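MRNA export protein (PDB 4WPM) probably takes part in exporting mRNA from the nucleus to the cytoplasm, this chain being the RRM domain of the export factor Mex67, of a fold that commonly binds RNA. Local coordinates at residues K19-K28 / D65-A76. Numbering follows the deposited sequence.
Sequences KTVIKILGLK and DYVWLKVNKDDA
The Y66 ring lies between K23 and L25: K23 CE sits over its centre, 3.6 Å above the plane, and L25 CD1 covers the opposite face, offset toward the rim. K23 NZ adds a cation-pi contact, 4.1 Å from the Y66 ring centroid. The same lysine lies over one face of the W68 indole, its CG 3.9 Å from the six-membered ring centroid, while V21 CG1 meets the ring edge 3.7 Å from W68 CE3. A bend at chi3 (60°) carries K23 from indole to tyrosine. A serine at Y66 would probably deprive the K23 ammonium of its cation-pi partner and leave a gap between K23 and L25. Strands 20-25 and 66-71 are the central antiparallel pair in the β-α-β-β-α-β RRM fold; in RRMs generally, the face that here bears K23, Y66 and W68 meets RNA. Backbone hydrogen bonds join them, as from I22 N to L69 O (2.8 Å). On the other face, I24 CD1 presses on L69 CD1 (3.4 Å) beneath helix 40-51. A water links G26 N and K28 N to D65 O. K28 NZ makes a weak salt bridge with D65 OD1 (3.4 Å), and both side chains bond E96 of the second subunit.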
ATOM      1  N   LYS A  19     -11.152 -18.412  -8.339  1.00 59.38           N
ATOM      2  CA  LYS A  19      -9.955 -17.607  -8.124  1.00 60.08           C
ATOM      3  C   LYS A  19     -10.211 -16.484  -7.124  1.00 53.78           C
ATOM      4  O   LYS A  19     -11.336 -16.003  -6.987  1.00 55.37           O
ATOM      5  CB  LYS A  19      -9.463 -17.023  -9.450  1.00 67.68           C
ATOM      6  CG  LYS A  19      -8.870 -18.051 -10.401  1.00 75.61           C
ATOM      7  CD  LYS A  19      -7.426 -18.372 -10.044  1.00 82.49           C
ATOM      8  CE  LYS A  19      -6.748 -19.185 -11.135  1.00 87.84           C
ATOM      9  NZ  LYS A  19      -5.285 -19.334 -10.894  1.00 90.68           N
ATOM     10  N   THR A  20      -9.154 -16.078  -6.426  1.00 46.68           N
ATOM     11  CA  THR A  20      -9.240 -15.036  -5.411  1.00 39.46           C
ATOM     12  C   THR A  20      -8.021 -14.122  -5.496  1.00 28.42           C
ATOM     13  O   THR A  20      -6.941 -14.560  -5.894  1.00 24.48           O
ATOM     14  CB  THR A  20      -9.338 -15.643  -3.996  1.00 42.56           C
ATOM     15  OG1 THR A  20     -10.408 -16.594  -3.950  1.00 44.62           O
ATOM     16  CG2 THR A  20      -9.579 -14.562  -2.952  1.00 43.49           C
ATOM     17  N   VAL A  21      -8.196 -12.860  -5.114  1.00 23.54           N
ATOM     18  CA  VAL A  21      -7.106 -11.891  -5.122  1.00 22.07           C
ATOM     19  C   VAL A  21      -6.618 -11.632  -3.700  1.00 19.18           C
ATOM     20  O   VAL A  21      -7.417 -11.366  -2.800  1.00 15.80           O
ATOM     21  CB  VAL A  21      -7.538 -10.560  -5.772  1.00 23.75           C
ATOM     22  CG1 VAL A  21      -6.392  -9.554  -5.759  1.00 23.20           C
ATOM     23  CG2 VAL A  21      -8.018 -10.797  -7.196  1.00 25.05           C
ATOM     24  N   ILE A  22      -5.304 -11.711  -3.510  1.00 20.94           N
ATOM     25  CA  ILE A  22      -4.683 -11.443  -2.217  1.00 16.57           C
ATOM     26  C   ILE A  22      -3.755 -10.237  -2.306  1.00 16.69           C
ATOM     27  O   ILE A  22      -2.958 -10.125  -3.238  1.00 17.90           O
ATOM     28  CB  ILE A  22      -3.883 -12.664  -1.709  1.00 14.36           C
ATOM     29  CG1 ILE A  22      -4.790 -13.890  -1.576  1.00 16.89           C
ATOM     30  CG2 ILE A  22      -3.194 -12.350  -0.381  1.00 12.02           C
ATOM     31  CD1 ILE A  22      -5.893 -13.749  -0.540  1.00 21.50           C
ATOM     32  N   LYS A  23      -3.869  -9.342  -1.329  1.00 16.72           N
ATOM     33  CA  LYS A  23      -2.978  -8.190  -1.216  1.00 18.95           C
ATOM     34  C   LYS A  23      -2.037  -8.368  -0.030  1.00 15.01           C
ATOM     35  O   LYS A  23      -2.474  -8.681   1.079  1.00 11.65           O
ATOM     36  CB  LYS A  23      -3.789  -6.903  -1.060  1.00 25.54           C
ATOM     37  CG  LYS A  23      -4.608  -6.538  -2.291  1.00 31.64           C
ATOM     38  CD  LYS A  23      -5.361  -5.218  -2.127  1.00 34.19           C
ATOM     39  CE  LYS A  23      -4.440  -4.031  -1.879  1.00 35.12           C
ATOM     40  NZ  LYS A  23      -5.209  -2.761  -1.763  1.00 35.55           N
ATOM     41  N   ILE A  24      -0.745  -8.163  -0.275  1.00 17.50           N
ATOM     42  CA  ILE A  24       0.277  -8.300   0.760  1.00 13.99           C
ATOM     43  C   ILE A  24       1.027  -6.988   0.961  1.00 14.22           C
ATOM     44  O   ILE A  24       1.510  -6.387   0.001  1.00 14.61           O
ATOM     45  CB  ILE A  24       1.287  -9.410   0.411  1.00 15.33           C
ATOM     46  CG1 ILE A  24       0.565 -10.740   0.183  1.00 17.07           C
ATOM     47  CG2 ILE A  24       2.335  -9.551   1.512  1.00 13.72           C
ATOM     48  CD1 ILE A  24       1.444 -11.824  -0.406  1.00 19.42           C
ATOM     49  N   LEU A  25       1.123  -6.563   2.216  1.00 15.14           N
ATOM     50  CA  LEU A  25       1.802  -5.324   2.579  1.00 14.49           C
ATOM     51  C   LEU A  25       2.968  -5.608   3.520  1.00 16.98           C
ATOM     52  O   LEU A  25       2.869  -6.477   4.386  1.00 17.40           O
ATOM     53  CB  LEU A  25       0.817  -4.357   3.239  1.00 13.21           C
ATOM     54  CG  LEU A  25       1.272  -2.915   3.466  1.00 12.29           C
ATOM     55  CD1 LEU A  25       1.647  -2.226   2.161  1.00 13.21           C
ATOM     56  CD2 LEU A  25       0.179  -2.146   4.189  1.00 12.18           C
ATOM     57  N   GLY A  26       4.065  -4.875   3.346  1.00 19.06           N
ATOM     58  CA  GLY A  26       5.205  -4.968   4.246  1.00 23.47           C
ATOM     59  C   GLY A  26       6.491  -5.451   3.600  1.00 29.62           C
ATOM     60  O   GLY A  26       7.530  -5.514   4.258  1.00 44.76           O
ATOM     61  N   LEU A  27       6.434  -5.795   2.317  1.00 22.17           N
ATOM     62  CA  LEU A  27       7.619  -6.270   1.610  1.00 18.15           C
ATOM     63  C   LEU A  27       8.633  -5.144   1.441  1.00 18.40           C
ATOM     64  O   LEU A  27       9.841  -5.375   1.471  1.00 13.11           O
ATOM     65  CB  LEU A  27       7.246  -6.848   0.242  1.00 14.93           C
ATOM     66  CG  LEU A  27       8.403  -7.446  -0.564  1.00 15.04           C
ATOM     67  CD1 LEU A  27       9.013  -8.643   0.154  1.00 13.01           C
ATOM     68  CD2 LEU A  27       7.948  -7.839  -1.960  1.00 16.20           C
ATOM     69  N   LYS A  28       8.131  -3.926   1.262  1.00 26.04           N
ATOM     70  CA  LYS A  28       8.983  -2.759   1.067  1.00 33.75           C
ATOM     71  C   LYS A  28       9.819  -2.473   2.310  1.00 29.41           C
ATOM     72  O   LYS A  28      10.950  -1.995   2.212  1.00 29.50           O
ATOM     73  CB  LYS A  28       8.130  -1.537   0.721  1.00 46.75           C
ATOM     74  CG  LYS A  28       8.900  -0.385   0.102  1.00 57.99           C
ATOM     75  CD  LYS A  28       8.061   0.882   0.090  1.00 63.46           C
ATOM     76  CE  LYS A  28       8.645   1.941  -0.828  1.00 66.50           C
ATOM     77  NZ  LYS A  28       7.892   3.223  -0.739  1.00 67.44           N
ATOM     78  N   ASP A  65       3.350  -0.341  -2.820  1.00 23.21           N
ATOM     79  CA  ASP A  65       3.882  -1.015  -1.641  1.00 24.34           C
ATOM     80  C   ASP A  65       3.289  -2.414  -1.500  1.00 19.77           C
ATOM     81  O   ASP A  65       3.678  -3.172  -0.609  1.00 21.05           O
ATOM     82  CB  ASP A  65       3.598  -0.203  -0.377  1.00 31.76           C
ATOM     83  CG  ASP A  65       4.181   1.194  -0.435  1.00 39.23           C
ATOM     84  OD1 ASP A  65       5.043   1.447  -1.305  1.00 41.26           O
ATOM     85  OD2 ASP A  65       3.787   2.036   0.398  1.00 42.56           O
ATOM     86  N   TYR A  66       2.353  -2.755  -2.384  1.00 16.24           N
ATOM     87  CA  TYR A  66       1.620  -4.010  -2.274  1.00 18.99           C
ATOM     88  C   TYR A  66       2.156  -5.097  -3.196  1.00 16.25           C
ATOM     89  O   TYR A  66       2.709  -4.814  -4.261  1.00 14.96           O
ATOM     90  CB  TYR A  66       0.139  -3.786  -2.592  1.00 14.02           C
ATOM     91  CG  TYR A  66      -0.636  -3.087  -1.502  1.00 11.04           C
ATOM     92  CD1 TYR A  66      -1.078  -3.783  -0.386  1.00  9.47           C
ATOM     93  CD2 TYR A  66      -0.936  -1.735  -1.592  1.00  8.60           C
ATOM     94  CE1 TYR A  66      -1.793  -3.151   0.613  1.00 10.53           C
ATOM     95  CE2 TYR A  66      -1.650  -1.094  -0.598  1.00  9.52           C
ATOM     96  CZ  TYR A  66      -2.076  -1.807   0.503  1.00 12.77           C
ATOM     97  OH  TYR A  66      -2.787  -1.177   1.497  1.00 16.05           O
ATOM     98  N   VAL A  67       1.984  -6.342  -2.764  1.00 14.61           N
ATOM     99  CA  VAL A  67       2.173  -7.504  -3.621  1.00 11.45           C
ATOM    100  C   VAL A  67       0.814  -8.146  -3.873  1.00 11.14           C
ATOM    101  O   VAL A  67       0.084  -8.458  -2.931  1.00  8.66           O
ATOM    102  CB  VAL A  67       3.133  -8.538  -2.995  1.00 11.54           C
ATOM    103  CG1 VAL A  67       3.197  -9.808  -3.843  1.00 13.76           C
ATOM    104  CG2 VAL A  67       4.517  -7.945  -2.817  1.00  8.77           C
ATOM    105  N   TRP A  68       0.482  -8.340  -5.145  1.00 14.45           N
ATOM    106  CA  TRP A  68      -0.804  -8.907  -5.531  1.00 16.26           C
ATOM    107  C   TRP A  68      -0.617 -10.359  -5.943  1.00 19.05           C
ATOM    108  O   TRP A  68       0.327 -10.681  -6.660  1.00 19.40           O
ATOM    109  CB  TRP A  68      -1.428  -8.110  -6.679  1.00 15.77           C
ATOM    110  CG  TRP A  68      -1.695  -6.672  -6.352  1.00 14.90           C
ATOM    111  CD1 TRP A  68      -0.772  -5.675  -6.211  1.00 15.82           C
ATOM    112  CD2 TRP A  68      -2.975  -6.065  -6.137  1.00 12.42           C
ATOM    113  NE1 TRP A  68      -1.399  -4.489  -5.915  1.00 12.67           N
ATOM    114  CE2 TRP A  68      -2.751  -4.701  -5.865  1.00 12.10           C
ATOM    115  CE3 TRP A  68      -4.288  -6.545  -6.146  1.00 11.56           C
ATOM    116  CZ2 TRP A  68      -3.791  -3.812  -5.603  1.00 12.04           C
ATOM    117  CZ3 TRP A  68      -5.319  -5.659  -5.885  1.00 11.21           C
ATOM    118  CH2 TRP A  68      -5.065  -4.309  -5.618  1.00 11.18           C
ATOM    119  N   LEU A  69      -1.506 -11.230  -5.475  1.00 22.49           N
ATOM    120  CA  LEU A  69      -1.467 -12.645  -5.836  1.00 24.53           C
ATOM    121  C   LEU A  69      -2.851 -13.136  -6.231  1.00 24.56           C
ATOM    122  O   LEU A  69      -3.843 -12.829  -5.568  1.00 22.21           O
ATOM    123  CB  LEU A  69      -0.927 -13.490  -4.680  1.00 21.43           C
ATOM    124  CG  LEU A  69       0.499 -13.186  -4.225  1.00 22.57           C
ATOM    125  CD1 LEU A  69       0.832 -13.986  -2.977  1.00 27.85           C
ATOM    126  CD2 LEU A  69       1.487 -13.489  -5.336  1.00 20.04           C
ATOM    127  N   LYS A  70      -2.904 -13.901  -7.318  1.00 26.55           N
ATOM    128  CA  LYS A  70      -4.138 -14.526  -7.767  1.00 30.63           C
ATOM    129  C   LYS A  70      -4.086 -16.024  -7.464  1.00 29.61           C
ATOM    130  O   LYS A  70      -3.238 -16.740  -7.997  1.00 29.67           O
ATOM    131  CB  LYS A  70      -4.336 -14.267  -9.262  1.00 37.53           C
ATOM    132  CG  LYS A  70      -5.782 -14.100  -9.690  1.00 45.76           C
ATOM    133  CD  LYS A  70      -5.864 -13.576 -11.116  1.00 55.16           C
ATOM    134  CE  LYS A  70      -7.285 -13.198 -11.499  1.00 63.37           C
ATOM    135  NZ  LYS A  70      -7.475 -13.160 -12.975  1.00 69.86           N
ATOM    136  N   VAL A  71      -4.991 -16.485  -6.604  1.00 30.16           N
ATOM    137  CA  VAL A  71      -4.971 -17.865  -6.117  1.00 31.17           C
ATOM    138  C   VAL A  71      -6.384 -18.424  -5.961  1.00 35.21           C
ATOM    139  O   VAL A  71      -7.353 -17.667  -5.918  1.00 31.03           O
ATOM    140  CB  VAL A  71      -4.240 -17.969  -4.759  1.00 31.33           C
ATOM    141  CG1 VAL A  71      -2.795 -17.509  -4.890  1.00 31.33           C
ATOM    142  CG2 VAL A  71      -4.967 -17.156  -3.690  1.00 29.74           C
ATOM    143  N   ASN A  72      -6.498 -19.747  -5.872  1.00 46.30           N
ATOM    144  CA  ASN A  72      -7.791 -20.373  -5.618  1.00 58.70           C
ATOM    145  C   ASN A  72      -8.207 -20.158  -4.165  1.00 67.56           C
ATOM    146  O   ASN A  72      -7.430 -19.643  -3.362  1.00 72.62           O
ATOM    147  CB  ASN A  72      -7.754 -21.864  -5.958  1.00 62.71           C
ATOM    148  CG  ASN A  72      -6.711 -22.623  -5.164  1.00 66.59           C
ATOM    149  OD1 ASN A  72      -6.907 -22.924  -3.986  1.00 67.48           O
ATOM    150  ND2 ASN A  72      -5.597 -22.946  -5.811  1.00 68.13           N
ATOM    151  N   LYS A  73      -9.430 -20.555  -3.830  1.00 72.48           N
ATOM    152  CA  LYS A  73     -10.013 -20.198  -2.539  1.00 79.58           C
ATOM    153  C   LYS A  73      -9.344 -20.899  -1.352  1.00 88.64           C
ATOM    154  O   LYS A  73      -9.060 -20.264  -0.337  1.00 86.71           O
ATOM    155  CB  LYS A  73     -11.511 -20.502  -2.532  1.00 78.98           C
ATOM    156  CG  LYS A  73     -12.234 -19.886  -1.345  1.00 78.68           C
ATOM    157  CD  LYS A  73     -13.456 -20.677  -0.930  1.00 79.42           C
ATOM    158  CE  LYS A  73     -14.576 -20.587  -1.956  1.00 79.97           C
ATOM    159  NZ  LYS A  73     -14.765 -21.873  -2.676  1.00 78.95           N
ATOM    160  N   ASP A  74      -9.099 -22.200  -1.475  1.00100.79           N
ATOM    161  CA  ASP A  74      -8.478 -22.957  -0.390  1.00102.72           C
ATOM    162  C   ASP A  74      -7.075 -22.438  -0.111  1.00 95.11           C
ATOM    163  O   ASP A  74      -6.647 -22.351   1.039  1.00100.15           O
ATOM    164  CB  ASP A  74      -8.424 -24.451  -0.719  1.00111.12           C
ATOM    165  CG  ASP A  74      -7.802 -25.269   0.400  1.00117.40           C
ATOM    166  OD1 ASP A  74      -8.465 -25.461   1.440  1.00119.50           O
ATOM    167  OD2 ASP A  74      -6.650 -25.722   0.237  1.00119.78           O
ATOM    168  N   ASP A  75      -6.367 -22.094  -1.180  1.00 81.46           N
ATOM    169  CA  ASP A  75      -5.031 -21.529  -1.073  1.00 68.91           C
ATOM    170  C   ASP A  75      -5.039 -20.217  -0.300  1.00 55.75           C
ATOM    171  O   ASP A  75      -4.098 -19.909   0.433  1.00 53.46           O
ATOM    172  CB  ASP A  75      -4.444 -21.301  -2.466  1.00 70.34           C
ATOM    173  CG  ASP A  75      -4.022 -22.589  -3.146  1.00 72.68           C
ATOM    174  OD1 ASP A  75      -3.952 -23.636  -2.468  1.00 73.97           O
ATOM    175  OD2 ASP A  75      -3.750 -22.548  -4.364  1.00 73.19           O
ATOM    176  N   ALA A  76      -6.104 -19.444  -0.476  1.00 46.45           N
ATOM    177  CA  ALA A  76      -6.223 -18.143   0.167  1.00 37.72           C
ATOM    178  C   ALA A  76      -6.249 -18.266   1.689  1.00 34.96           C
ATOM    179  O   ALA A  76      -5.683 -17.432   2.390  1.00 35.27           O
ATOM    180  CB  ALA A  76      -7.471 -17.427  -0.324  1.00 33.96           C
TER
HETATM  181  O   HOH W   1       5.174  -2.906   1.672  1.00  9.07           O